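Long-range contacts in N-acetylneuraminate lyase (Peptoclostridium difficile, PDB 4WOZ), which belongs to the dihydrodipicolinate synthetase family of lyases and aldolases, built on a TIM barrel: residues Leu144-Ile149 and Glu169-Val174; Lys97-Leu102 and Asn134-Ser139. All blocks are in the same frame, centred on the assembly; numbering follows the deposited sequence.

In the fold
Both contacts lie on the same side of the barrel, with centres 13 Å apart, but in different layers. Interaction 1 is buried and joins two neighbouring strands of the closed parallel sheet, where main-chain hydrogen bonds join the strands and branched aliphatic side chains pack over them. Interaction 2 belongs to the outer ring of helices and is only partly buried; no hydrogen bond crosses it, and methyl contacts carry it. The two layers meet where helix 126-138 leads into strand 144-147: Ile136 packs on Leu144, while Lys170, just ahead of strand 171-176, probably hydrogen-bonds through NZ to Ile137 O.

Interaction 1: Leu144-Ile149 and Glu169-Val174; sequences LIIYSI and EKIIGV
Ile146 lies across two side chains of the neighbouring strand, Ile171 and Val174, and meets each at a slant. Its CG1 arm, turned to the side of its own backbone N (chi1 -60°), reaches CG2 of Ile171 at 4.0 Å, and Ile146 CB rests 3.9 Å from Val174 CG2. That methyl also sits 3.6 Å from Ile146 O, so Val174 touches both the side chain and the carbonyl of Ile146. On the other face of the sheet, Ile145 lays its CG2 over the backbone of Val174, 3.7 Å from CA, beside Gly173, which has no side chain there.

These are adjacent parallel strands of a TIM barrel, 144-147 and 171-176. Leu144, Ile146, Ile171 and Val174 turn to the helix layer, where Tyr133 touches Leu144 and Ile146, and Phe162 touches Ile146 and Val174. Two good main-chain bonds tie the pair: Leu144 N to Lys170 O, 2.8 Å, and Ile146 N to Gly173 O, 2.9 Å and nearly straight at 171°. Between them, the bond from Ile172 N to Leu144 O is weak and bent, 126° at the hydrogen. The buried N of Gly173 finds no partner in the model, while Lys170 sends its NZ away from the strand pair to Val140 O and Ile137 O.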
ATOM      1  N   LEU A 144       8.121 -19.024 -23.985  1.00 32.99           N
ATOM      2  CA  LEU A 144       8.214 -18.354 -22.694  1.00 33.09           C
ATOM      3  C   LEU A 144       6.928 -18.170 -21.893  1.00 32.09           C
ATOM      4  O   LEU A 144       5.850 -17.902 -22.435  1.00 28.19           O
ATOM      5  CB  LEU A 144       8.903 -16.989 -22.870  1.00 34.27           C
ATOM      6  CG  LEU A 144       9.160 -16.181 -21.595  1.00 34.13           C
ATOM      7  CD1 LEU A 144      10.391 -15.329 -21.761  1.00 36.72           C
ATOM      8  CD2 LEU A 144       7.952 -15.318 -21.282  1.00 37.94           C
ATOM      9  N   ILE A 145       7.080 -18.302 -20.582  1.00 31.00           N
ATOM     10  CA  ILE A 145       5.987 -18.137 -19.642  1.00 31.13           C
ATOM     11  C   ILE A 145       6.284 -16.901 -18.793  1.00 32.47           C
ATOM     12  O   ILE A 145       7.386 -16.751 -18.275  1.00 31.29           O
ATOM     13  CB  ILE A 145       5.875 -19.359 -18.713  1.00 30.87           C
ATOM     14  CG1 ILE A 145       5.486 -20.594 -19.529  1.00 30.41           C
ATOM     15  CG2 ILE A 145       4.863 -19.089 -17.607  1.00 30.71           C
ATOM     16  CD1 ILE A 145       5.636 -21.888 -18.764  1.00 30.98           C
ATOM     17  N   ILE A 146       5.303 -16.015 -18.666  1.00 34.73           N
ATOM     18  CA  ILE A 146       5.458 -14.806 -17.860  1.00 38.17           C
ATOM     19  C   ILE A 146       5.376 -15.162 -16.376  1.00 40.93           C
ATOM     20  O   ILE A 146       4.606 -16.041 -15.993  1.00 39.18           O
ATOM     21  CB  ILE A 146       4.340 -13.801 -18.160  1.00 38.56           C
ATOM     22  CG1 ILE A 146       4.375 -13.413 -19.639  1.00 37.88           C
ATOM     23  CG2 ILE A 146       4.482 -12.583 -17.259  1.00 38.26           C
ATOM     24  CD1 ILE A 146       3.148 -12.641 -20.085  1.00 38.02           C
ATOM     25  N   TYR A 147       6.167 -14.479 -15.548  1.00 44.73           N
ATOM     26  CA  TYR A 147       6.180 -14.709 -14.100  1.00 47.82           C
ATOM     27  C   TYR A 147       5.949 -13.366 -13.395  1.00 50.29           C
ATOM     28  O   TYR A 147       6.878 -12.584 -13.211  1.00 50.70           O
ATOM     29  CB  TYR A 147       7.522 -15.333 -13.694  1.00 48.46           C
ATOM     30  CG  TYR A 147       7.724 -15.564 -12.209  1.00 50.13           C
ATOM     31  CD1 TYR A 147       6.643 -15.778 -11.355  1.00 52.72           C
ATOM     32  CD2 TYR A 147       9.007 -15.600 -11.663  1.00 51.47           C
ATOM     33  CE1 TYR A 147       6.835 -16.019  -9.991  1.00 52.13           C
ATOM     34  CE2 TYR A 147       9.211 -15.843 -10.302  1.00 52.07           C
ATOM     35  CZ  TYR A 147       8.121 -16.049  -9.473  1.00 52.28           C
ATOM     36  OH  TYR A 147       8.314 -16.275  -8.126  1.00 51.17           O
ATOM     37  N   SER A 148       4.701 -13.118 -12.998  1.00 54.20           N
ATOM     38  CA  SER A 148       4.299 -11.859 -12.357  1.00 58.07           C
ATOM     39  C   SER A 148       4.736 -11.586 -10.909  1.00 60.87           C
ATOM     40  O   SER A 148       5.332 -10.540 -10.630  1.00 61.09           O
ATOM     41  CB  SER A 148       2.777 -11.705 -12.452  1.00 57.32           C
ATOM     42  OG  SER A 148       2.361 -10.449 -11.947  1.00 57.63           O
ATOM     43  N   ILE A 149       4.420 -12.506  -9.998  1.00 62.66           N
ATOM     44  CA  ILE A 149       4.768 -12.380  -8.573  1.00 65.15           C
ATOM     45  C   ILE A 149       4.740 -10.939  -8.023  1.00 66.68           C
ATOM     46  O   ILE A 149       5.745 -10.432  -7.517  1.00 66.93           O
ATOM     47  CB  ILE A 149       6.171 -13.022  -8.286  1.00 64.68           C
ATOM     48  CG1 ILE A 149       6.513 -12.927  -6.795  1.00 64.60           C
ATOM     49  CG2 ILE A 149       7.247 -12.340  -9.117  1.00 64.31           C
ATOM     50  CD1 ILE A 149       5.562 -13.680  -5.885  1.00 64.73           C
ATOM     51  N   GLU A 169       3.594 -15.077 -30.351  1.00 51.14           N
ATOM     52  CA  GLU A 169       3.188 -16.479 -30.353  1.00 51.14           C
ATOM     53  C   GLU A 169       4.118 -17.388 -29.553  1.00 49.03           C
ATOM     54  O   GLU A 169       3.743 -18.507 -29.197  1.00 49.23           O
ATOM     55  CB  GLU A 169       3.078 -16.995 -31.791  1.00 54.05           C
ATOM     56  CG  GLU A 169       4.398 -17.028 -32.546  1.00 60.26           C
ATOM     57  CD  GLU A 169       4.238 -17.480 -33.988  1.00 62.90           C
ATOM     58  OE1 GLU A 169       3.677 -18.575 -34.213  1.00 65.08           O
ATOM     59  OE2 GLU A 169       4.678 -16.740 -34.897  1.00 64.40           O
ATOM     60  N   LYS A 170       5.327 -16.916 -29.267  1.00 46.12           N
ATOM     61  CA  LYS A 170       6.271 -17.718 -28.498  1.00 42.88           C
ATOM     62  C   LYS A 170       6.048 -17.556 -26.994  1.00 41.21           C
ATOM     63  O   LYS A 170       6.618 -18.291 -26.186  1.00 39.94           O
ATOM     64  CB  LYS A 170       7.712 -17.366 -28.893  1.00 42.26           C
ATOM     65  CG  LYS A 170       8.017 -17.707 -30.360  1.00 43.11           C
ATOM     66  CD  LYS A 170       9.502 -17.950 -30.625  1.00 43.58           C
ATOM     67  CE  LYS A 170      10.332 -16.685 -30.515  1.00 45.51           C
ATOM     68  NZ  LYS A 170      11.788 -16.977 -30.693  1.00 44.00           N
ATOM     69  N   ILE A 171       5.220 -16.584 -26.623  1.00 39.01           N
ATOM     70  CA  ILE A 171       4.876 -16.372 -25.221  1.00 38.71           C
ATOM     71  C   ILE A 171       3.582 -17.184 -25.063  1.00 37.26           C
ATOM     72  O   ILE A 171       2.483 -16.728 -25.391  1.00 36.93           O
ATOM     73  CB  ILE A 171       4.660 -14.875 -24.922  1.00 39.37           C
ATOM     74  CG1 ILE A 171       5.977 -14.124 -25.162  1.00 40.94           C
ATOM     75  CG2 ILE A 171       4.205 -14.682 -23.476  1.00 40.69           C
ATOM     76  CD1 ILE A 171       5.917 -12.636 -24.900  1.00 41.58           C
ATOM     77  N   ILE A 172       3.740 -18.407 -24.574  1.00 33.75           N
ATOM     78  CA  ILE A 172       2.631 -19.345 -24.443  1.00 33.31           C
ATOM     79  C   ILE A 172       1.843 -19.371 -23.140  1.00 31.12           C
ATOM     80  O   ILE A 172       0.826 -20.052 -23.061  1.00 29.11           O
ATOM     81  CB  ILE A 172       3.123 -20.781 -24.716  1.00 32.61           C
ATOM     82  CG1 ILE A 172       4.145 -21.189 -23.649  1.00 32.64           C
ATOM     83  CG2 ILE A 172       3.768 -20.857 -26.095  1.00 32.99           C
ATOM     84  CD1 ILE A 172       4.586 -22.642 -23.731  1.00 32.45           C
ATOM     85  N   GLY A 173       2.297 -18.651 -22.121  1.00 32.11           N
ATOM     86  CA  GLY A 173       1.567 -18.677 -20.865  1.00 31.44           C
ATOM     87  C   GLY A 173       2.023 -17.699 -19.802  1.00 32.44           C
ATOM     88  O   GLY A 173       2.827 -16.795 -20.063  1.00 33.39           O
ATOM     89  N   VAL A 174       1.505 -17.892 -18.593  1.00 31.65           N
ATOM     90  CA  VAL A 174       1.826 -17.026 -17.467  1.00 31.32           C
ATOM     91  C   VAL A 174       1.722 -17.761 -16.133  1.00 32.70           C
ATOM     92  O   VAL A 174       0.857 -18.617 -15.956  1.00 30.35           O
ATOM     93  CB  VAL A 174       0.863 -15.818 -17.418  1.00 32.18           C
ATOM     94  CG1 VAL A 174      -0.575 -16.310 -17.308  1.00 32.88           C
ATOM     95  CG2 VAL A 174       1.197 -14.922 -16.232  1.00 33.63           C
TER

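Interaction 2: Lys97-Leu102 and Asn134-Ser139; sequences KEAVEL and NTIINS
Val100 turns both methyl groups to the neighbouring helix, CG2 to Thr135 and Ile136, CG1 to Ser139. Val100 CG2 meets CG2 of Thr135 at 3.8 Å, the two side chains crossing at about a right angle. The same methyl lies 4.5 Å from Ile136 CG1, a looser touch on the next residue along. Ala99, whose CB points toward the other helix, meets the far end of Ile136: its CB is 4.0 Å from Ile136 CD1. The extended chain of Ile136 carries CD1 out to Ala99, and on the barrel side Ile136 also packs against Ile114, Ala116 and Leu144.

The second kind of contact sets a methyl against a hydroxyl. Val100 CG1, anti to its own backbone N (chi1 177°), comes to 3.4 Å from Ser139 OG and 3.7 Å from Ser139 CB.

Polar bonds stay within each segment or go to its surroundings, and none spans the gap. Ser139 OG gives its hydrogen to Thr135 O, four residues back, at 2.7 Å; the bond keeps the hydroxyl beside Val100 and satisfies it without help from the facing helix. Thr135 OG1 likewise turns back along its own helix, to His131 O. On the far side of the first helix, Glu98 and Glu101 make salt bridges with Lys70 and Lys71 of helix 67-81.

The short segments run nearly side by side, 22° apart in direction, and their axes come within 9.0 Å. Helices 96-109 and 126-138 are consecutive in the chain, with barrel strand 113-117 between them, the repeating beta/alpha arrangement by which neighbouring helices sheathe a TIM barrel.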
ATOM      1  N   LYS A  97      20.920  -8.557 -19.810  1.00 40.82           N
ATOM      2  CA  LYS A  97      21.982  -9.256 -20.534  1.00 40.72           C
ATOM      3  C   LYS A  97      22.159 -10.658 -19.960  1.00 40.09           C
ATOM      4  O   LYS A  97      22.385 -11.618 -20.700  1.00 38.91           O
ATOM      5  CB  LYS A  97      23.307  -8.481 -20.442  1.00 42.53           C
ATOM      6  CG  LYS A  97      23.221  -7.045 -20.945  1.00 45.40           C
ATOM      7  CD  LYS A  97      24.554  -6.300 -20.833  1.00 46.82           C
ATOM      8  CE  LYS A  97      25.534  -6.692 -21.937  1.00 47.71           C
ATOM      9  NZ  LYS A  97      25.955  -8.120 -21.874  1.00 49.92           N
ATOM     10  N   GLU A  98      22.060 -10.772 -18.637  1.00 39.25           N
ATOM     11  CA  GLU A  98      22.190 -12.069 -17.986  1.00 39.50           C
ATOM     12  C   GLU A  98      21.003 -12.941 -18.376  1.00 38.45           C
ATOM     13  O   GLU A  98      21.155 -14.133 -18.641  1.00 38.39           O
ATOM     14  CB  GLU A  98      22.231 -11.915 -16.460  1.00 40.11           C
ATOM     15  CG  GLU A  98      22.195 -13.247 -15.710  1.00 41.87           C
ATOM     16  CD  GLU A  98      22.236 -13.089 -14.197  1.00 43.05           C
ATOM     17  OE1 GLU A  98      21.416 -12.325 -13.650  1.00 45.10           O
ATOM     18  OE2 GLU A  98      23.087 -13.735 -13.550  1.00 45.75           O
ATOM     19  N   ALA A  99      19.822 -12.335 -18.413  1.00 39.02           N
ATOM     20  CA  ALA A  99      18.605 -13.057 -18.766  1.00 39.42           C
ATOM     21  C   ALA A  99      18.716 -13.667 -20.155  1.00 39.35           C
ATOM     22  O   ALA A  99      18.408 -14.845 -20.347  1.00 39.29           O
ATOM     23  CB  ALA A  99      17.402 -12.124 -18.700  1.00 39.53           C
ATOM     24  N   VAL A 100      19.150 -12.869 -21.124  1.00 38.01           N
ATOM     25  CA  VAL A 100      19.294 -13.361 -22.487  1.00 38.96           C
ATOM     26  C   VAL A 100      20.370 -14.445 -22.553  1.00 39.10           C
ATOM     27  O   VAL A 100      20.254 -15.399 -23.316  1.00 39.41           O
ATOM     28  CB  VAL A 100      19.642 -12.217 -23.465  1.00 38.84           C
ATOM     29  CG1 VAL A 100      19.864 -12.767 -24.865  1.00 40.11           C
ATOM     30  CG2 VAL A 100      18.511 -11.207 -23.487  1.00 39.87           C
ATOM     31  N   GLU A 101      21.412 -14.311 -21.742  1.00 38.80           N
ATOM     32  CA  GLU A 101      22.462 -15.317 -21.746  1.00 39.25           C
ATOM     33  C   GLU A 101      21.946 -16.641 -21.185  1.00 38.14           C
ATOM     34  O   GLU A 101      22.270 -17.715 -21.698  1.00 37.18           O
ATOM     35  CB  GLU A 101      23.674 -14.848 -20.933  1.00 39.26           C
ATOM     36  CG  GLU A 101      24.581 -15.993 -20.489  1.00 43.56           C
ATOM     37  CD  GLU A 101      26.037 -15.589 -20.315  1.00 46.41           C
ATOM     38  OE1 GLU A 101      26.321 -14.654 -19.538  1.00 46.07           O
ATOM     39  OE2 GLU A 101      26.902 -16.221 -20.960  1.00 50.50           O
ATOM     40  N   LEU A 102      21.140 -16.555 -20.130  1.00 36.12           N
ATOM     41  CA  LEU A 102      20.587 -17.742 -19.492  1.00 33.97           C
ATOM     42  C   LEU A 102      19.543 -18.415 -20.375  1.00 32.54           C
ATOM     43  O   LEU A 102      19.401 -19.635 -20.354  1.00 34.09           O
ATOM     44  CB  LEU A 102      19.976 -17.373 -18.136  1.00 32.35           C
ATOM     45  CG  LEU A 102      20.958 -16.831 -17.097  1.00 32.00           C
ATOM     46  CD1 LEU A 102      20.195 -16.364 -15.869  1.00 33.68           C
ATOM     47  CD2 LEU A 102      21.963 -17.910 -16.717  1.00 33.71           C
ATOM     48  N   ASN A 134      10.118  -9.563 -25.026  1.00 42.16           N
ATOM     49  CA  ASN A 134      10.370  -9.839 -26.437  1.00 42.79           C
ATOM     50  C   ASN A 134      11.854 -10.085 -26.690  1.00 43.63           C
ATOM     51  O   ASN A 134      12.220 -10.993 -27.430  1.00 44.33           O
ATOM     52  CB  ASN A 134       9.895  -8.676 -27.307  1.00 42.87           C
ATOM     53  CG  ASN A 134       8.387  -8.526 -27.307  1.00 43.72           C
ATOM     54  OD1 ASN A 134       7.657  -9.485 -27.556  1.00 43.25           O
ATOM     55  ND2 ASN A 134       7.914  -7.317 -27.033  1.00 44.01           N
ATOM     56  N   THR A 135      12.707  -9.272 -26.081  1.00 43.28           N
ATOM     57  CA  THR A 135      14.141  -9.434 -26.257  1.00 43.60           C
ATOM     58  C   THR A 135      14.551 -10.836 -25.821  1.00 43.04           C
ATOM     59  O   THR A 135      15.276 -11.532 -26.528  1.00 43.67           O
ATOM     60  CB  THR A 135      14.931  -8.392 -25.430  1.00 45.23           C
ATOM     61  OG1 THR A 135      14.736  -7.088 -25.992  1.00 46.99           O
ATOM     62  CG2 THR A 135      16.413  -8.716 -25.430  1.00 46.33           C
ATOM     63  N   ILE A 136      14.074 -11.249 -24.656  1.00 41.34           N
ATOM     64  CA  ILE A 136      14.405 -12.564 -24.129  1.00 39.08           C
ATOM     65  C   ILE A 136      13.975 -13.720 -25.030  1.00 38.17           C
ATOM     66  O   ILE A 136      14.809 -14.511 -25.459  1.00 38.05           O
ATOM     67  CB  ILE A 136      13.773 -12.775 -22.734  1.00 36.86           C
ATOM     68  CG1 ILE A 136      14.417 -11.821 -21.727  1.00 36.27           C
ATOM     69  CG2 ILE A 136      13.944 -14.226 -22.294  1.00 35.29           C
ATOM     70  CD1 ILE A 136      13.810 -11.892 -20.346  1.00 36.03           C
ATOM     71  N   ILE A 137      12.681 -13.814 -25.320  1.00 39.45           N
ATOM     72  CA  ILE A 137      12.163 -14.916 -26.133  1.00 39.67           C
ATOM     73  C   ILE A 137      12.527 -14.873 -27.613  1.00 41.25           C
ATOM     74  O   ILE A 137      12.576 -15.915 -28.268  1.00 40.12           O
ATOM     75  CB  ILE A 137      10.619 -15.032 -26.008  1.00 39.51           C
ATOM     76  CG1 ILE A 137      10.145 -16.370 -26.586  1.00 37.29           C
ATOM     77  CG2 ILE A 137       9.944 -13.878 -26.740  1.00 39.36           C
ATOM     78  CD1 ILE A 137      10.735 -17.590 -25.891  1.00 35.39           C
ATOM     79  N   ASN A 138      12.775 -13.683 -28.150  1.00 43.17           N
ATOM     80  CA  ASN A 138      13.135 -13.581 -29.560  1.00 44.81           C
ATOM     81  C   ASN A 138      14.594 -13.976 -29.773  1.00 45.69           C
ATOM     82  O   ASN A 138      15.008 -14.268 -30.897  1.00 45.45           O
ATOM     83  CB  ASN A 138      12.905 -12.162 -30.089  1.00 45.62           C
ATOM     84  CG  ASN A 138      11.451 -11.740 -30.011  1.00 47.43           C
ATOM     85  OD1 ASN A 138      10.544 -12.553 -30.204  1.00 47.06           O
ATOM     86  ND2 ASN A 138      11.221 -10.458 -29.743  1.00 46.80           N
ATOM     87  N   SER A 139      15.361 -13.991 -28.687  1.00 45.43           N
ATOM     88  CA  SER A 139      16.775 -14.356 -28.741  1.00 44.98           C
ATOM     89  C   SER A 139      17.001 -15.856 -28.879  1.00 44.68           C
ATOM     90  O   SER A 139      18.102 -16.284 -29.216  1.00 44.36           O
ATOM     91  CB  SER A 139      17.503 -13.874 -27.485  1.00 45.45           C
ATOM     92  OG  SER A 139      17.596 -12.462 -27.445  1.00 47.75           O
TER